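Local coordinates for iron-containing alcohol dehydrogenase (Ralstonia eutropha, PDB 3JZD), which probably catalyses the reduction of maleylacetate to 3-oxoadipate with NADH or NADPH, as a homodimeric, NAD(P)-dependent member of the iron-containing alcohol dehydrogenase family, at residues Ala63-Ala67 with Asp80-Arg84; Ala202-Ile207 with Ser221-Tyr225; Leu265-Ala270 with Ala295-Phe299; Gly315-Glu319 with Gln349-Glu353. One frame throughout, in Å; residues are numbered along the deposited sequence.

Contact 1 (Ala63-Ala67 with Asp80-Arg84); sequences AGVYA and DATAR
Tyr66 shows how one aromatic side chain can fill the space between a strand and the helix that follows it. With CG anti to the backbone N (chi1 178°), the ring reaches straight across to Ala81, whose CA sits 4.0 Å from the ring centroid over one face, a CH-pi contact. Ala81 CB lies over the same face, 3.8 Å from Tyr66 CE1. At the far edge, near the ring plane, Tyr66 OH donates to Asp80 OD2; the refined separation of 2.4 Å is doubtfully short.

The Arg84 side is looser and wetter. Its chain bends at chi2 and chi3, folding the guanidinium back beside Tyr66, so that Tyr66 CD2 lies over one guanidinium face, 3.5 Å from Arg84 NH2, the two planes 65° apart. Arg84 NH1 makes only a weak bond to Val65 O (3.4 Å), while a water accepts from both Arg84 NH2 and Ala67 N.

The two segments run nearly antiparallel. Helix 75-88 carries the chain from edge strand 62-66 on to strand 92-97, a beta-alpha-beta crossover of the nucleotide-binding domain. Leu104 of helix 99-112 packs on Tyr66 and Ala81, whereas Val65 faces helix 48-58 instead.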
loop_
_atom_site.group_PDB
_atom_site.type_symbol
_atom_site.label_atom_id
_atom_site.label_comp_id
_atom_site.label_asym_id
_atom_site.label_seq_id
_atom_site.Cartn_x
_atom_site.Cartn_y
_atom_site.Cartn_z
ATOM N N ALA A 63 16.596 -26.612 -9.541
ATOM C CA ALA A 63 17.767 -26.579 -10.415
ATOM C C ALA A 63 19.010 -26.758 -9.546
ATOM O O ALA A 63 20.109 -26.670 -10.035
ATOM C CB ALA A 63 17.852 -25.222 -11.162
ATOM N N GLY A 64 18.839 -27.022 -8.260
ATOM C CA GLY A 64 19.967 -27.174 -7.339
ATOM C C GLY A 64 20.134 -25.977 -6.418
ATOM O O GLY A 64 19.345 -25.036 -6.454
ATOM N N VAL A 65 21.181 -26.019 -5.601
ATOM C CA VAL A 65 21.470 -24.981 -4.635
ATOM C C VAL A 65 22.833 -24.387 -4.907
ATOM O O VAL A 65 23.802 -25.104 -5.062
ATOM C CB VAL A 65 21.468 -25.518 -3.190
ATOM C CG1 VAL A 65 21.937 -24.441 -2.202
ATOM C CG2 VAL A 65 20.106 -26.037 -2.818
ATOM N N TYR A 66 22.881 -23.076 -5.018
ATOM C CA TYR A 66 24.107 -22.358 -5.185
ATOM C C TYR A 66 24.276 -21.640 -3.868
ATOM O O TYR A 66 23.571 -20.659 -3.591
ATOM C CB TYR A 66 24.022 -21.343 -6.305
ATOM C CG TYR A 66 25.308 -20.558 -6.420
ATOM C CD1 TYR A 66 25.482 -19.370 -5.745
ATOM C CD2 TYR A 66 26.366 -21.049 -7.170
ATOM C CE1 TYR A 66 26.666 -18.668 -5.839
ATOM C CE2 TYR A 66 27.539 -20.350 -7.287
ATOM C CZ TYR A 66 27.683 -19.174 -6.633
ATOM O OH TYR A 66 28.843 -18.493 -6.747
ATOM N N ALA A 67 25.224 -22.124 -3.080
ATOM C CA ALA A 67 25.462 -21.643 -1.722
ATOM C C ALA A 67 26.644 -20.715 -1.583
ATOM O O ALA A 67 27.353 -20.781 -0.590
ATOM C CB ALA A 67 25.649 -22.823 -0.801
ATOM N N ASP A 80 29.762 -15.725 -10.996
ATOM C CA ASP A 80 29.772 -17.143 -10.733
ATOM C C ASP A 80 28.351 -17.696 -10.581
ATOM O O ASP A 80 28.051 -18.768 -11.080
ATOM C CB ASP A 80 30.566 -17.440 -9.481
ATOM C CG ASP A 80 30.767 -18.918 -9.275
ATOM O OD1 ASP A 80 31.087 -19.601 -10.259
ATOM O OD2 ASP A 80 30.620 -19.406 -8.138
ATOM N N ALA A 81 27.494 -16.972 -9.871
ATOM C CA ALA A 81 26.122 -17.421 -9.666
ATOM C C ALA A 81 25.370 -17.470 -10.994
ATOM O O ALA A 81 24.708 -18.447 -11.302
ATOM C CB ALA A 81 25.422 -16.529 -8.692
ATOM N N THR A 82 25.501 -16.410 -11.782
ATOM C CA THR A 82 24.851 -16.314 -13.079
ATOM C C THR A 82 25.312 -17.414 -14.008
ATOM O O THR A 82 24.504 -17.995 -14.723
ATOM C CB THR A 82 25.110 -14.952 -13.710
ATOM O OG1 THR A 82 24.632 -13.957 -12.812
ATOM C CG2 THR A 82 24.388 -14.814 -15.028
ATOM N N ALA A 83 26.606 -17.716 -13.977
ATOM C CA ALA A 83 27.145 -18.815 -14.755
ATOM C C ALA A 83 26.499 -20.116 -14.333
ATOM O O ALA A 83 26.120 -20.923 -15.175
ATOM C CB ALA A 83 28.652 -18.903 -14.586
ATOM N N ARG A 84 26.362 -20.343 -13.033
ATOM C CA ARG A 84 25.734 -21.586 -12.586
ATOM C C ARG A 84 24.263 -21.676 -13.011
ATOM O O ARG A 84 23.771 -22.753 -13.336
ATOM C CB ARG A 84 25.777 -21.691 -11.081
ATOM C CG ARG A 84 25.152 -22.974 -10.607
ATOM C CD ARG A 84 26.122 -24.144 -10.722
ATOM N NE ARG A 84 27.009 -24.096 -9.567
ATOM C CZ ARG A 84 26.639 -24.458 -8.336
ATOM N NH1 ARG A 84 25.394 -24.909 -8.089
ATOM N NH2 ARG A 84 27.508 -24.356 -7.341
HETATM O O HOH W 1 27.302 -23.916 -4.145
#

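Contact 2 (Ala202-Ile207 with Ser221-Tyr225); sequences ALAAGI and SQCLY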
loop_
_atom_site.group_PDB
_atom_site.type_symbol
_atom_site.label_atom_id
_atom_site.label_comp_id
_atom_site.label_asym_id
_atom_site.label_seq_id
_atom_site.Cartn_x
_atom_site.Cartn_y
_atom_site.Cartn_z
ATOM N N ALA A 202 5.433 -1.748 14.775
ATOM C CA ALA A 202 5.511 -3.203 14.802
ATOM C C ALA A 202 6.888 -3.686 15.317
ATOM O O ALA A 202 6.978 -4.566 16.165
ATOM C CB ALA A 202 5.198 -3.787 13.419
ATOM N N LEU A 203 7.943 -3.116 14.787
ATOM C CA LEU A 203 9.308 -3.482 15.213
ATOM C C LEU A 203 9.632 -3.033 16.628
ATOM O O LEU A 203 10.215 -3.757 17.406
ATOM C CB LEU A 203 10.328 -2.944 14.223
ATOM C CG LEU A 203 10.300 -3.723 12.890
ATOM C CD1 LEU A 203 10.685 -2.861 11.691
ATOM C CD2 LEU A 203 11.131 -5.004 12.981
ATOM N N ALA A 204 9.198 -1.842 16.977
ATOM C CA ALA A 204 9.445 -1.327 18.299
ATOM C C ALA A 204 8.822 -2.239 19.344
ATOM O O ALA A 204 9.385 -2.372 20.427
ATOM C CB ALA A 204 8.941 0.090 18.444
ATOM N N ALA A 205 7.675 -2.840 19.036
ATOM C CA ALA A 205 7.044 -3.799 19.929
ATOM C C ALA A 205 7.637 -5.197 19.769
ATOM O O ALA A 205 7.725 -5.957 20.729
ATOM C CB ALA A 205 5.544 -3.888 19.647
ATOM N N GLY A 206 7.983 -5.564 18.554
ATOM C CA GLY A 206 8.540 -6.875 18.306
ATOM C C GLY A 206 9.955 -7.116 18.821
ATOM O O GLY A 206 10.293 -8.237 19.177
ATOM N N ILE A 207 10.791 -6.088 18.882
ATOM C CA ILE A 207 12.166 -6.292 19.341
ATOM C C ILE A 207 12.194 -6.883 20.752
ATOM O O ILE A 207 12.847 -7.912 20.981
ATOM C CB ILE A 207 13.012 -4.991 19.243
ATOM C CG1 ILE A 207 13.390 -4.748 17.782
ATOM C CG2 ILE A 207 14.272 -5.100 20.130
ATOM C CD1 ILE A 207 13.759 -3.295 17.412
ATOM N N SER A 221 6.494 -12.869 13.596
ATOM C CA SER A 221 5.603 -12.363 12.574
ATOM C C SER A 221 5.518 -10.841 12.613
ATOM O O SER A 221 5.605 -10.161 11.596
ATOM C CB SER A 221 4.201 -12.950 12.738
ATOM O OG SER A 221 4.230 -14.355 12.605
ATOM N N GLN A 222 5.387 -10.299 13.794
ATOM C CA GLN A 222 5.290 -8.871 13.949
ATOM C C GLN A 222 6.555 -8.158 13.404
ATOM O O GLN A 222 6.429 -7.140 12.702
ATOM C CB GLN A 222 5.068 -8.572 15.418
ATOM C CG GLN A 222 4.957 -7.137 15.728
ATOM C CD GLN A 222 4.563 -6.891 17.183
ATOM O OE1 GLN A 222 3.713 -6.056 17.441
ATOM N NE2 GLN A 222 5.161 -7.637 18.127
ATOM N N CYS A 223 7.747 -8.712 13.660
ATOM C CA CYS A 223 8.972 -8.113 13.082
ATOM C C CYS A 223 9.054 -8.233 11.561
ATOM O O CYS A 223 9.424 -7.318 10.866
ATOM C CB CYS A 223 10.240 -8.716 13.700
ATOM S SG CYS A 223 10.424 -8.334 15.449
ATOM N N LEU A 224 8.659 -9.371 11.039
ATOM C CA LEU A 224 8.761 -9.590 9.608
ATOM C C LEU A 224 7.780 -8.645 8.904
ATOM O O LEU A 224 8.097 -8.041 7.873
ATOM C CB LEU A 224 8.521 -11.071 9.336
ATOM C CG LEU A 224 9.212 -11.792 8.214
ATOM C CD1 LEU A 224 10.675 -11.365 8.041
ATOM C CD2 LEU A 224 9.086 -13.323 8.427
ATOM N N TYR A 225 6.589 -8.501 9.467
ATOM C CA TYR A 225 5.591 -7.554 8.940
ATOM C C TYR A 225 6.134 -6.107 8.941
ATOM O O TYR A 225 6.013 -5.378 7.960
ATOM C CB TYR A 225 4.358 -7.655 9.821
ATOM C CG TYR A 225 3.334 -6.575 9.603
ATOM C CD1 TYR A 225 2.654 -6.453 8.397
ATOM C CD2 TYR A 225 2.984 -5.729 10.633
ATOM C CE1 TYR A 225 1.709 -5.463 8.218
ATOM C CE2 TYR A 225 2.038 -4.760 10.462
ATOM C CZ TYR A 225 1.416 -4.631 9.255
ATOM O OH TYR A 225 0.460 -3.666 9.159
#
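The ring of Tyr225 takes the methyl of Ala202 obliquely, Ala202 CB lying 4.1 Å from Tyr225 CD2, while its hydroxyl is hydrogen-bonded to Glu198 one turn further back on the facing helix. The second flat group, the amide of Gln222, lies alongside the other helix: its NE2 end is 3.5 Å from Gly206 CA and its OE1 end 3.6 Å from Ala205 CB. An extended side chain, with CG anti to the backbone N (chi1 180°), carries the amide that far. On the way Gln222 CG passes 3.3 Å from Ala202 O, a carbonyl already engaged by Gly206 N within its own helix.

Helices 190-212 and 217-236 are consecutive and joined by a short loop, so the pair forms an antiparallel helical hairpin of the all-helical C-terminal domain, with local axes 8.0 Å apart and crossing at -149°. Small residues permit so close an approach. Gly206 presents bare backbone to Cys223, and Cys223 SG settles 3.6 Å from Gly206 C. Beside it, Leu203 CD2 reaches 3.9 Å from Cys223 CB and also packs against the Cys223 carbonyl. Leu203 also packs on Ala172, Ala175 and Ile176 of helix 165-182; Cys223 also touches Tyr123. Pro190 of the second subunit packs on Tyr225.

Contact 3 (Leu265-Ala270 with Ala295-Phe299); sequences LPHALA and AATLF
Leu269 and Leu298 meet because both place CG anti to the carbonyl carbon (chi1 -64° and -70°), which sends one branch of each into the space between the helices. The two side chains lie roughly perpendicular, and their methyls come together at Leu269 CD1 and Leu298 CD1, 3.5 Å apart and inside normal van der Waals distance. Leu265 turns the other way, its CG anti to the backbone N, and still brings CD2 to 4.0 Å from that same Leu298 CD1, so one methyl is shared by two leucines.

The backbones come nearest at Pro266 and Ala295, where Ala295 CB rests 3.3 Å from Pro266 O, the carbonyl that accepts from Ala270 N one turn on, and Ala270 CB adds a looser contact with the Ala295 methyl. The pyrrolidine ring lies along the Ala295-Phe299 turn: Pro266 CG is 3.9 Å from Phe299 CB, at the edge of the phenyl ring and near its plane. Helix 257-272 is kinked here: neither Pro266 N, which has no hydrogen, nor His267 N bonds to the turn before.

The segments run almost exactly antiparallel (178°) in the helical C-terminal domain, where Leu173 and Ile176 of helix 165-182 add to the cluster around Leu298. Apolar carbons carry the pairing, and the Pro266 and Ala295 carbonyls accept bonds within their own helices; cohesion therefore probably rests on close fit and exclusion of water.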
loop_
_atom_site.group_PDB
_atom_site.type_symbol
_atom_site.label_atom_id
_atom_site.label_comp_id
_atom_site.label_asym_id
_atom_site.label_seq_id
_atom_site.Cartn_x
_atom_site.Cartn_y
_atom_site.Cartn_z
ATOM N N LEU A 265 21.809 5.358 13.554
ATOM C CA LEU A 265 20.465 5.910 13.543
ATOM C C LEU A 265 20.157 7.000 14.602
ATOM O O LEU A 265 19.725 8.080 14.262
ATOM C CB LEU A 265 19.423 4.800 13.526
ATOM C CG LEU A 265 17.994 5.285 13.443
ATOM C CD1 LEU A 265 17.767 5.946 12.111
ATOM C CD2 LEU A 265 17.021 4.016 13.662
ATOM N N PRO A 266 20.385 6.737 15.882
ATOM C CA PRO A 266 20.070 7.813 16.788
ATOM C C PRO A 266 20.800 9.167 16.513
ATOM O O PRO A 266 20.221 10.252 16.720
ATOM C CB PRO A 266 20.520 7.235 18.146
ATOM C CG PRO A 266 20.489 5.719 17.979
ATOM C CD PRO A 266 20.967 5.562 16.559
ATOM N N HIS A 267 22.066 9.097 16.079
ATOM C CA HIS A 267 22.881 10.300 15.836
ATOM C C HIS A 267 22.519 10.991 14.531
ATOM O O HIS A 267 22.607 12.227 14.418
ATOM C CB HIS A 267 24.368 9.934 15.905
ATOM C CG HIS A 267 24.741 9.309 17.210
ATOM N ND1 HIS A 267 24.825 7.939 17.390
ATOM C CD2 HIS A 267 24.904 9.858 18.430
ATOM C CE1 HIS A 267 25.091 7.688 18.657
ATOM N NE2 HIS A 267 25.154 8.836 19.303
ATOM N N ALA A 268 22.125 10.194 13.542
ATOM C CA ALA A 268 21.661 10.745 12.278
ATOM C C ALA A 268 20.311 11.433 12.568
ATOM O O ALA A 268 20.020 12.534 12.050
ATOM C CB ALA A 268 21.532 9.626 11.181
ATOM N N LEU A 269 19.482 10.822 13.417
ATOM C CA LEU A 269 18.211 11.469 13.770
ATOM C C LEU A 269 18.493 12.734 14.592
ATOM O O LEU A 269 17.907 13.784 14.330
ATOM C CB LEU A 269 17.225 10.520 14.467
ATOM C CG LEU A 269 16.719 9.330 13.617
ATOM C CD1 LEU A 269 15.879 8.419 14.408
ATOM C CD2 LEU A 269 15.953 9.773 12.351
ATOM N N ALA A 270 19.402 12.671 15.563
ATOM C CA ALA A 270 19.705 13.882 16.338
ATOM C C ALA A 270 20.163 15.047 15.415
ATOM O O ALA A 270 19.796 16.223 15.635
ATOM C CB ALA A 270 20.764 13.612 17.428
ATOM N N ALA A 295 15.656 10.089 18.878
ATOM C CA ALA A 295 17.035 9.665 19.025
ATOM C C ALA A 295 17.298 8.847 20.308
ATOM O O ALA A 295 17.831 7.739 20.265
ATOM C CB ALA A 295 17.962 10.873 18.997
ATOM N N ALA A 296 16.969 9.408 21.464
ATOM C CA ALA A 296 17.256 8.719 22.719
ATOM C C ALA A 296 16.505 7.408 22.827
ATOM O O ALA A 296 17.036 6.418 23.370
ATOM C CB ALA A 296 16.947 9.618 23.930
ATOM N N THR A 297 15.265 7.410 22.333
ATOM C CA THR A 297 14.402 6.252 22.416
ATOM C C THR A 297 14.950 5.092 21.589
ATOM O O THR A 297 14.963 3.964 22.059
ATOM C CB THR A 297 12.913 6.614 22.074
ATOM O OG1 THR A 297 12.469 7.645 22.954
ATOM C CG2 THR A 297 11.982 5.421 22.236
ATOM N N LEU A 298 15.418 5.372 20.370
ATOM C CA LEU A 298 15.966 4.322 19.494
ATOM C C LEU A 298 17.315 3.798 20.006
ATOM O O LEU A 298 17.638 2.617 19.877
ATOM C CB LEU A 298 16.036 4.842 18.029
ATOM C CG LEU A 298 14.599 4.960 17.486
ATOM C CD1 LEU A 298 14.484 5.796 16.258
ATOM C CD2 LEU A 298 14.063 3.483 17.269
ATOM N N PHE A 299 18.096 4.694 20.601
ATOM C CA PHE A 299 19.330 4.329 21.256
ATOM C C PHE A 299 19.024 3.314 22.346
ATOM O O PHE A 299 19.650 2.266 22.394
ATOM C CB PHE A 299 19.976 5.535 21.884
ATOM C CG PHE A 299 21.249 5.234 22.581
ATOM C CD1 PHE A 299 21.243 4.802 23.902
ATOM C CD2 PHE A 299 22.461 5.420 21.948
ATOM C CE1 PHE A 299 22.452 4.537 24.592
ATOM C CE2 PHE A 299 23.674 5.164 22.647
ATOM C CZ PHE A 299 23.654 4.720 23.948
#

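Contact 4 (Gly315-Glu319 with Gln349-Glu353); sequences GMREE and QAAYE
Gln349 reaches Glu318 through its amide nitrogen, Gln349 NE2 donating to Glu318 OE2 at 3.2 Å. The acceptor lies close to the amide plane, but the donor approaches from above the plane of the carboxylate. A bend at chi2 (67°) lifts the amide along its own helix as well, and there Gln349 NE2 gives a second bond to Glu353 OE2, 2.8 Å away. Gln349 OE1 is taken by Arg345, so the amide is fixed from both ends.

One turn on, Tyr352 makes the packing half of the contact. Glu318 CB stands over one face, 3.9 Å from the ring centroid, as a CH-pi contact, and the extended Glu318 chain continues across that face with its carboxylate tilted 22° from the ring. At the ring edge, in plane, Met316 O (of a selenomethionine) is 3.4 Å from Tyr352 CE1. A water joins the Tyr352 hydroxyl to Glu318 N.

Glu353, last in the segment, faces Glu318 as a like charge, with OE2 of Glu353 4.7 Å from OE2 of Glu318. The shared Gln349 amide and a bridging water that donates to both oxygens probably ease the repulsion; a further water donates to Glu318 OE2.

A calcium ion in the crystal lies about 4 Å from the Glu318 side chain (nearest atoms), close to this acidic patch but too far to count as direct coordination. The arrangement docks the loop leading into helix 321-328 on the last turns of helix 341-353, at the surface of the helical C-terminal domain.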
loop_
_atom_site.group_PDB
_atom_site.type_symbol
_atom_site.label_atom_id
_atom_site.label_comp_id
_atom_site.label_asym_id
_atom_site.label_seq_id
_atom_site.Cartn_x
_atom_site.Cartn_y
_atom_site.Cartn_z
ATOM N N GLY A 315 34.439 -2.323 15.210
ATOM C CA GLY A 315 35.597 -2.277 14.308
ATOM C C GLY A 315 35.905 -0.989 13.580
ATOM O O GLY A 315 36.580 -1.027 12.549
HETATM N N MSE A 316 35.399 0.135 14.066
HETATM C CA MSE A 316 35.719 1.413 13.450
HETATM C C MSE A 316 36.944 1.908 14.200
HETATM O O MSE A 316 36.936 1.906 15.424
HETATM C CB MSE A 316 34.592 2.409 13.651
HETATM C CG MSE A 316 34.814 3.800 13.054
HETATM SE SE MSE A 316 34.950 3.690 11.094
HETATM C CE MSE A 316 35.482 5.573 10.725
ATOM N N ARG A 317 38.006 2.299 13.493
ATOM C CA ARG A 317 39.149 2.918 14.171
ATOM C C ARG A 317 38.824 4.403 14.450
ATOM O O ARG A 317 38.352 5.137 13.552
ATOM C CB ARG A 317 40.404 2.838 13.306
ATOM C CG ARG A 317 40.821 1.415 12.947
ATOM C CD ARG A 317 42.218 1.385 12.348
ATOM N NE ARG A 317 42.322 2.215 11.158
ATOM C CZ ARG A 317 43.471 2.724 10.701
ATOM N NH1 ARG A 317 44.603 2.502 11.356
ATOM N NH2 ARG A 317 43.503 3.487 9.604
ATOM N N GLU A 318 39.084 4.858 15.672
ATOM C CA GLU A 318 38.872 6.258 15.985
ATOM C C GLU A 318 39.695 7.151 15.026
ATOM O O GLU A 318 39.281 8.226 14.636
ATOM C CB GLU A 318 39.317 6.589 17.398
ATOM C CG GLU A 318 38.955 8.034 17.770
ATOM C CD GLU A 318 39.130 8.380 19.244
ATOM O OE1 GLU A 318 39.738 7.587 20.014
ATOM O OE2 GLU A 318 38.627 9.467 19.648
ATOM N N GLU A 319 40.839 6.642 14.633
ATOM C CA GLU A 319 41.769 7.340 13.769
ATOM C C GLU A 319 41.270 7.513 12.332
ATOM O O GLU A 319 41.926 8.159 11.572
ATOM C CB GLU A 319 43.108 6.571 13.739
ATOM C CG GLU A 319 43.779 6.412 15.141
ATOM C CD GLU A 319 43.316 5.217 15.986
ATOM O OE1 GLU A 319 42.385 4.482 15.583
ATOM O OE2 GLU A 319 43.912 5.025 17.078
ATOM N N GLN A 349 31.824 11.306 16.004
ATOM C CA GLN A 349 32.535 11.112 17.254
ATOM C C GLN A 349 31.559 10.504 18.286
ATOM O O GLN A 349 31.912 9.584 19.031
ATOM C CB GLN A 349 33.070 12.432 17.790
ATOM C CG GLN A 349 33.954 12.277 19.020
ATOM C CD GLN A 349 35.250 11.566 18.679
ATOM O OE1 GLN A 349 35.785 11.737 17.581
ATOM N NE2 GLN A 349 35.757 10.781 19.598
ATOM N N ALA A 350 30.349 11.062 18.346
ATOM C CA ALA A 350 29.304 10.581 19.261
ATOM C C ALA A 350 28.888 9.128 18.954
ATOM O O ALA A 350 28.664 8.337 19.857
ATOM C CB ALA A 350 28.061 11.531 19.228
ATOM N N ALA A 351 28.784 8.806 17.684
ATOM C CA ALA A 351 28.478 7.443 17.228
ATOM C C ALA A 351 29.632 6.495 17.613
ATOM O O ALA A 351 29.388 5.358 18.083
ATOM C CB ALA A 351 28.263 7.411 15.691
ATOM N N TYR A 352 30.871 6.981 17.452
ATOM C CA TYR A 352 32.086 6.207 17.800
ATOM C C TYR A 352 32.067 5.816 19.270
ATOM O O TYR A 352 32.293 4.665 19.635
ATOM C CB TYR A 352 33.389 6.976 17.496
ATOM C CG TYR A 352 34.611 6.209 17.935
ATOM C CD1 TYR A 352 35.086 5.157 17.187
ATOM C CD2 TYR A 352 35.219 6.467 19.147
ATOM C CE1 TYR A 352 36.153 4.409 17.605
ATOM C CE2 TYR A 352 36.304 5.720 19.568
ATOM C CZ TYR A 352 36.757 4.701 18.795
ATOM O OH TYR A 352 37.831 3.962 19.193
ATOM N N GLU A 353 31.752 6.794 20.090
ATOM C CA GLU A 353 31.779 6.652 21.523
ATOM C C GLU A 353 30.524 6.048 22.103
ATOM O O GLU A 353 30.561 5.568 23.190
ATOM C CB GLU A 353 32.053 8.012 22.170
ATOM C CG GLU A 353 33.515 8.492 21.964
ATOM C CD GLU A 353 33.742 9.931 22.384
ATOM O OE1 GLU A 353 32.783 10.578 22.845
ATOM O OE2 GLU A 353 34.875 10.449 22.224
HETATM O O HOH W 2 39.919 2.980 17.684
HETATM O O HOH W 3 39.195 11.296 17.841
HETATM O O HOH W 4 37.322 8.600 22.087
#

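In the fold
Contact 1 lies apart, joining edge strand and crossover helix in the nucleotide-binding domain about 40 Å, centre to centre, from contact 3; contacts 2, 3 and 4 belong to the helical C-terminal domain. Contacts 2 and 3 are buried helix pairs dominated by small and apolar residues, with a glycine in one and a proline in the other, though contact 2 also includes the Gln222 amide; both lean on Ile176 of helix 165-182. Contact 4 is a surface contact and contact 1 partly buried; each combines a tyrosine face with charged groups and water. Contacts 3 and 4 touch directly: His267 packs on Ala350 and Ala351. Broadly, apolar packing prevails in the buried pairs and hydrated polar bonds at the more exposed ones.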